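PDB 3ZHN: PA_0080 from Pseudomonas aeruginosa, which is the outer-membrane lipoprotein TssJ1 of the type VI secretion system, probably helping to tether the membrane-spanning complex of this toxin-delivery machine. Local coordinates for residues Val33-His38 and Leu114-Ala119; Ala52-Arg57 and Ile144-Gln149. One frame throughout, in Å; residues are numbered along the deposited sequence.

Interaction 1: Val33-His38 and Leu114-Ala119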
loop_
_atom_site.group_PDB
_atom_site.type_symbol
_atom_site.label_atom_id
_atom_site.label_comp_id
_atom_site.label_asym_id
_atom_site.label_seq_id
_atom_site.Cartn_x
_atom_site.Cartn_y
_atom_site.Cartn_z
ATOM N N VAL A 33 2.479 11.852 -6.650
ATOM C CA VAL A 33 2.663 10.417 -6.772
ATOM C C VAL A 33 1.595 9.895 -7.754
ATOM O O VAL A 33 0.408 10.242 -7.623
ATOM C CB VAL A 33 2.529 9.709 -5.402
ATOM C CG1 VAL A 33 2.639 8.190 -5.551
ATOM C CG2 VAL A 33 3.498 10.332 -4.424
ATOM N N VAL A 34 2.036 9.094 -8.718
ATOM C CA VAL A 34 1.190 8.304 -9.530
ATOM C C VAL A 34 1.507 6.840 -9.278
ATOM O O VAL A 34 2.680 6.450 -9.349
ATOM C CB VAL A 34 1.282 8.603 -11.038
ATOM C CG1 VAL A 34 0.171 7.867 -11.783
ATOM C CG2 VAL A 34 1.112 10.109 -11.310
ATOM N N ILE A 35 0.467 6.061 -8.960
ATOM C CA ILE A 35 0.600 4.658 -8.730
ATOM C C ILE A 35 -0.280 3.905 -9.695
ATOM O O ILE A 35 -1.520 4.149 -9.745
ATOM C CB ILE A 35 0.179 4.266 -7.303
ATOM C CG1 ILE A 35 1.162 4.872 -6.266
ATOM C CG2 ILE A 35 0.105 2.726 -7.129
ATOM C CD1 ILE A 35 0.632 4.807 -4.849
ATOM N N TRP A 36 0.369 2.978 -10.393
ATOM C CA TRP A 36 -0.347 1.988 -11.172
ATOM C C TRP A 36 -0.388 0.710 -10.366
ATOM O O TRP A 36 0.676 0.100 -10.063
ATOM C CB TRP A 36 0.306 1.719 -12.510
ATOM C CG TRP A 36 0.130 2.815 -13.480
ATOM C CD1 TRP A 36 -0.845 2.927 -14.481
ATOM C CD2 TRP A 36 0.968 3.966 -13.614
ATOM N NE1 TRP A 36 -0.635 4.058 -15.215
ATOM C CE2 TRP A 36 0.435 4.733 -14.673
ATOM C CE3 TRP A 36 2.096 4.438 -12.925
ATOM C CZ2 TRP A 36 1.010 5.913 -15.095
ATOM C CZ3 TRP A 36 2.668 5.630 -13.364
ATOM C CH2 TRP A 36 2.120 6.346 -14.438
ATOM N N LEU A 37 -1.608 0.279 -10.036
ATOM C CA LEU A 37 -1.837 -0.933 -9.226
ATOM C C LEU A 37 -2.177 -2.074 -10.166
ATOM O O LEU A 37 -3.097 -1.947 -10.963
ATOM C CB LEU A 37 -3.033 -0.735 -8.268
ATOM C CG LEU A 37 -3.024 0.334 -7.152
ATOM C CD1 LEU A 37 -4.394 0.398 -6.501
ATOM C CD2 LEU A 37 -1.976 -0.058 -6.133
ATOM N N HIS A 38 -1.453 -3.198 -10.061
ATOM C CA HIS A 38 -1.642 -4.325 -10.912
ATOM C C HIS A 38 -1.955 -5.508 -10.029
ATOM O O HIS A 38 -1.089 -6.002 -9.308
ATOM C CB HIS A 38 -0.337 -4.638 -11.698
ATOM C CG HIS A 38 0.270 -3.472 -12.350
ATOM N ND1 HIS A 38 -0.260 -2.849 -13.470
ATOM C CD2 HIS A 38 1.397 -2.802 -12.038
ATOM C CE1 HIS A 38 0.509 -1.833 -13.804
ATOM N NE2 HIS A 38 1.501 -1.756 -12.935
ATOM N N LEU A 114 4.791 6.582 2.242
ATOM C CA LEU A 114 3.585 5.829 1.946
ATOM C C LEU A 114 3.736 4.438 2.594
ATOM O O LEU A 114 4.759 3.770 2.384
ATOM C CB LEU A 114 3.327 5.684 0.443
ATOM C CG LEU A 114 2.975 6.989 -0.242
ATOM C CD1 LEU A 114 2.849 6.794 -1.744
ATOM C CD2 LEU A 114 1.671 7.499 0.304
ATOM N N GLY A 115 2.679 3.997 3.285
ATOM C CA GLY A 115 2.577 2.624 3.772
ATOM C C GLY A 115 1.483 1.854 3.070
ATOM O O GLY A 115 0.503 2.480 2.593
ATOM N N PHE A 116 1.650 0.529 3.038
ATOM C CA PHE A 116 0.728 -0.372 2.373
ATOM C C PHE A 116 0.501 -1.580 3.265
ATOM O O PHE A 116 1.480 -2.176 3.719
ATOM C CB PHE A 116 1.208 -0.829 1.015
ATOM C CG PHE A 116 1.517 0.311 0.083
ATOM C CD1 PHE A 116 2.756 0.926 0.114
ATOM C CD2 PHE A 116 0.559 0.774 -0.824
ATOM C CE1 PHE A 116 3.017 2.013 -0.704
ATOM C CE2 PHE A 116 0.786 1.866 -1.620
ATOM C CZ PHE A 116 2.013 2.460 -1.561
ATOM N N VAL A 117 -0.786 -1.970 3.456
ATOM C CA VAL A 117 -1.191 -3.174 4.145
ATOM C C VAL A 117 -2.211 -3.904 3.242
ATOM O O VAL A 117 -3.219 -3.312 2.836
ATOM C CB VAL A 117 -1.833 -2.908 5.497
ATOM C CG1 VAL A 117 -2.422 -4.150 6.146
ATOM C CG2 VAL A 117 -0.843 -2.287 6.454
ATOM N N ALA A 118 -1.895 -5.157 2.910
ATOM C CA ALA A 118 -2.781 -5.997 2.095
ATOM C C ALA A 118 -3.282 -7.145 2.970
ATOM O O ALA A 118 -2.505 -7.835 3.627
ATOM C CB ALA A 118 -1.986 -6.560 0.969
ATOM N N ALA A 119 -4.582 -7.377 2.904
ATOM C CA ALA A 119 -5.237 -8.381 3.699
ATOM C C ALA A 119 -5.153 -9.741 3.051
ATOM O O ALA A 119 -6.171 -10.360 2.685
ATOM C CB ALA A 119 -6.684 -7.985 3.900
#

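Interaction 2: Ala52-Arg57 and Ile144-Gln149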
loop_
_atom_site.group_PDB
_atom_site.type_symbol
_atom_site.label_atom_id
_atom_site.label_comp_id
_atom_site.label_asym_id
_atom_site.label_seq_id
_atom_site.Cartn_x
_atom_site.Cartn_y
_atom_site.Cartn_z
ATOM N N ALA A 52 -8.683 -14.676 -5.577
ATOM C CA ALA A 52 -9.774 -14.042 -4.826
ATOM C C ALA A 52 -9.442 -12.573 -4.661
ATOM O O ALA A 52 -8.289 -12.174 -4.745
ATOM C CB ALA A 52 -9.901 -14.734 -3.470
ATOM N N PRO A 53 -10.418 -11.750 -4.311
ATOM C CA PRO A 53 -10.131 -10.377 -4.065
ATOM C C PRO A 53 -9.215 -10.115 -2.887
ATOM O O PRO A 53 -9.060 -10.943 -2.010
ATOM C CB PRO A 53 -11.526 -9.760 -3.789
ATOM C CG PRO A 53 -12.496 -10.686 -4.471
ATOM C CD PRO A 53 -11.846 -12.042 -4.226
ATOM N N LEU A 54 -8.602 -8.938 -2.915
ATOM C CA LEU A 54 -7.628 -8.491 -1.934
ATOM C C LEU A 54 -7.998 -7.045 -1.513
ATOM O O LEU A 54 -8.028 -6.138 -2.365
ATOM C CB LEU A 54 -6.219 -8.518 -2.441
ATOM C CG LEU A 54 -5.118 -8.043 -1.502
ATOM C CD1 LEU A 54 -4.973 -9.072 -0.393
ATOM C CD2 LEU A 54 -3.802 -7.977 -2.338
ATOM N N ARG A 55 -8.186 -6.847 -0.214
ATOM C CA ARG A 55 -8.314 -5.502 0.341
ATOM C C ARG A 55 -6.925 -4.902 0.548
ATOM O O ARG A 55 -6.086 -5.519 1.162
ATOM C CB ARG A 55 -9.078 -5.534 1.668
ATOM C CG ARG A 55 -9.400 -4.158 2.273
ATOM C CD ARG A 55 -10.380 -4.297 3.446
ATOM N N LEU A 56 -6.746 -3.690 0.037
ATOM C CA LEU A 56 -5.497 -2.953 0.184
ATOM C C LEU A 56 -5.798 -1.633 0.863
ATOM O O LEU A 56 -6.749 -0.937 0.481
ATOM C CB LEU A 56 -4.848 -2.706 -1.185
ATOM C CG LEU A 56 -3.492 -2.030 -1.223
ATOM C CD1 LEU A 56 -2.367 -2.840 -0.579
ATOM C CD2 LEU A 56 -3.150 -1.640 -2.640
ATOM N N ARG A 57 -4.929 -1.266 1.789
ATOM C CA ARG A 57 -4.970 0.018 2.471
ATOM C C ARG A 57 -3.637 0.743 2.205
ATOM O O ARG A 57 -2.572 0.166 2.335
ATOM C CB ARG A 57 -5.189 -0.235 3.971
ATOM N N ILE A 144 2.844 -0.843 -8.643
ATOM C CA ILE A 144 2.678 -1.664 -7.450
ATOM C C ILE A 144 1.891 -2.912 -7.871
ATOM O O ILE A 144 0.741 -2.804 -8.318
ATOM C CB ILE A 144 2.031 -0.905 -6.309
ATOM C CG1 ILE A 144 2.951 0.269 -5.913
ATOM C CG2 ILE A 144 1.815 -1.821 -5.109
ATOM C CD1 ILE A 144 2.540 1.115 -4.768
ATOM N N THR A 145 2.502 -4.099 -7.723
ATOM C CA THR A 145 1.897 -5.372 -8.060
ATOM C C THR A 145 1.409 -6.014 -6.781
ATOM O O THR A 145 2.180 -6.145 -5.821
ATOM C CB THR A 145 2.865 -6.261 -8.902
ATOM O OG1 THR A 145 3.204 -5.504 -10.067
ATOM C CG2 THR A 145 2.159 -7.574 -9.323
ATOM N N LEU A 146 0.159 -6.464 -6.801
ATOM C CA LEU A 146 -0.381 -7.308 -5.765
ATOM C C LEU A 146 -0.354 -8.752 -6.287
ATOM O O LEU A 146 -1.168 -9.129 -7.129
ATOM C CB LEU A 146 -1.776 -6.902 -5.396
ATOM C CG LEU A 146 -1.890 -5.423 -4.930
ATOM C CD1 LEU A 146 -0.971 -5.060 -3.809
ATOM C CD2 LEU A 146 -1.908 -4.414 -6.068
ATOM N N GLY A 147 0.639 -9.505 -5.822
ATOM C CA GLY A 147 0.799 -10.902 -6.242
ATOM C C GLY A 147 -0.011 -11.929 -5.460
ATOM O O GLY A 147 -0.931 -11.565 -4.706
ATOM N N ALA A 148 0.256 -13.192 -5.719
ATOM C CA ALA A 148 -0.426 -14.223 -4.975
ATOM C C ALA A 148 -0.212 -13.995 -3.459
ATOM O O ALA A 148 -1.160 -14.274 -2.667
ATOM C CB ALA A 148 0.115 -15.568 -5.331
ATOM N N GLN A 149 0.996 -13.575 -3.076
ATOM C CA GLN A 149 1.336 -13.470 -1.651
ATOM C C GLN A 149 2.279 -12.333 -1.269
ATOM O O GLN A 149 2.832 -12.358 -0.173
ATOM C CB GLN A 149 1.921 -14.822 -1.060
ATOM C CG GLN A 149 3.205 -15.223 -1.627
ATOM C CD GLN A 149 3.611 -16.644 -1.353
ATOM O OE1 GLN A 149 2.805 -17.509 -1.198
ATOM N NE2 GLN A 149 4.894 -16.855 -1.294
#

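Interaction 1: Val33-His38 and Leu114-Ala119
Val33 and Leu114 reach toward each other tip to tip across the interior of a beta-sandwich, with Val33 CG1 and Leu114 CD1 4.1 Å apart. In Val33 that methyl lies opposite the backbone N (chi1 177°) and runs along the strand toward Ile35, so that Val33 and Ile35 flank the same Leu114 methyl. Leucine suits the facing position because its extra carbon extends the side chain far enough to meet two neighbours: Leu114 CD1 lies 4.3 Å from Ile35 CD1 as well. Ile35 in turn ends between two partners. Ile35 CD1 approaches the Phe116 ring at the edge, close to the ring plane, and stands 4.3 Å from Phe116 CZ, so the flat side chain meets the isoleucine with its rim and not with a face. All four touching residues are buried, and no hydrogen bond joins the segments. The strand axes are 12.2 Å apart at closest, a gap that pairs of apolar side chains fill from both sides; their directions differ by 22°. Within its own sheet strand 31-39 lies between strands 100-107 and 139-146, and Ile144 of the latter touches Ile35. In the other sheet strand 113-118 lies beside strand 54-61, while Val117 packs against helix 72-77.

Interaction 2: Ala52-Arg57 and Ile144-Gln149
Leu146, the last strand residue of 144-149, meets both Leu54 and Leu56 where strand 139-146 of one sheet faces strand 54-61 of the other, near one end of the sandwich. The chain leads up to it from Ile144, which also points into the interior but does not touch 52-57; it packs on Leu37. Thr145 has its side chain on the other side of the strand, beside His38, a place where a polar hydroxyl can be accommodated at a partly exposed surface. Leu146 points inward again, as the alternation of a strand requires. Leu146 CB lies 3.8 Å from Leu54 CD2, the two side chains crossing obliquely. Leu54 holds CG opposite its backbone N (chi1 179°), and of its two methyls CD2 is the one that reaches Leu146. Farther out, Leu146 CD1 comes to 4.2 Å from Leu56 CD1, and here the side chains cross at about a right angle. Leu43 touches both Leu54 and Leu146. At Gly147 the strand has given way to a loop; its O accepts a hydrogen bond from Tyr120 OH. With three buried leucines and no hydrogen bond between the segments, cohesion here is van der Waals and hydrophobic, and the branched Leu146 side chain offers CB and CG to one partner and CD1 to the other.

How the interactions relate
Interactions 1 and 2 are two patches of one sandwich interior, their centres about 9 Å apart. Each joins the same two sheets: strands 31-39 and 139-146 are neighbours in one, strands 113-118 and 54-61 in the other. The backbone stitches the first pair together through probable hydrogen bonds, Trp36 O to Ile144 N and His38 N to Ile144 O, each 2.8 Å. Side chains join the patches as well, with Phe116 CZ 3.5 Å from Ile144 CD1. Where strand 54-61 begins, Leu54 CD1 packs 3.5 Å from Ala119 C. The segments alternate along the chain, so the two contacts interlock early and late strands into a single hydrophobic core.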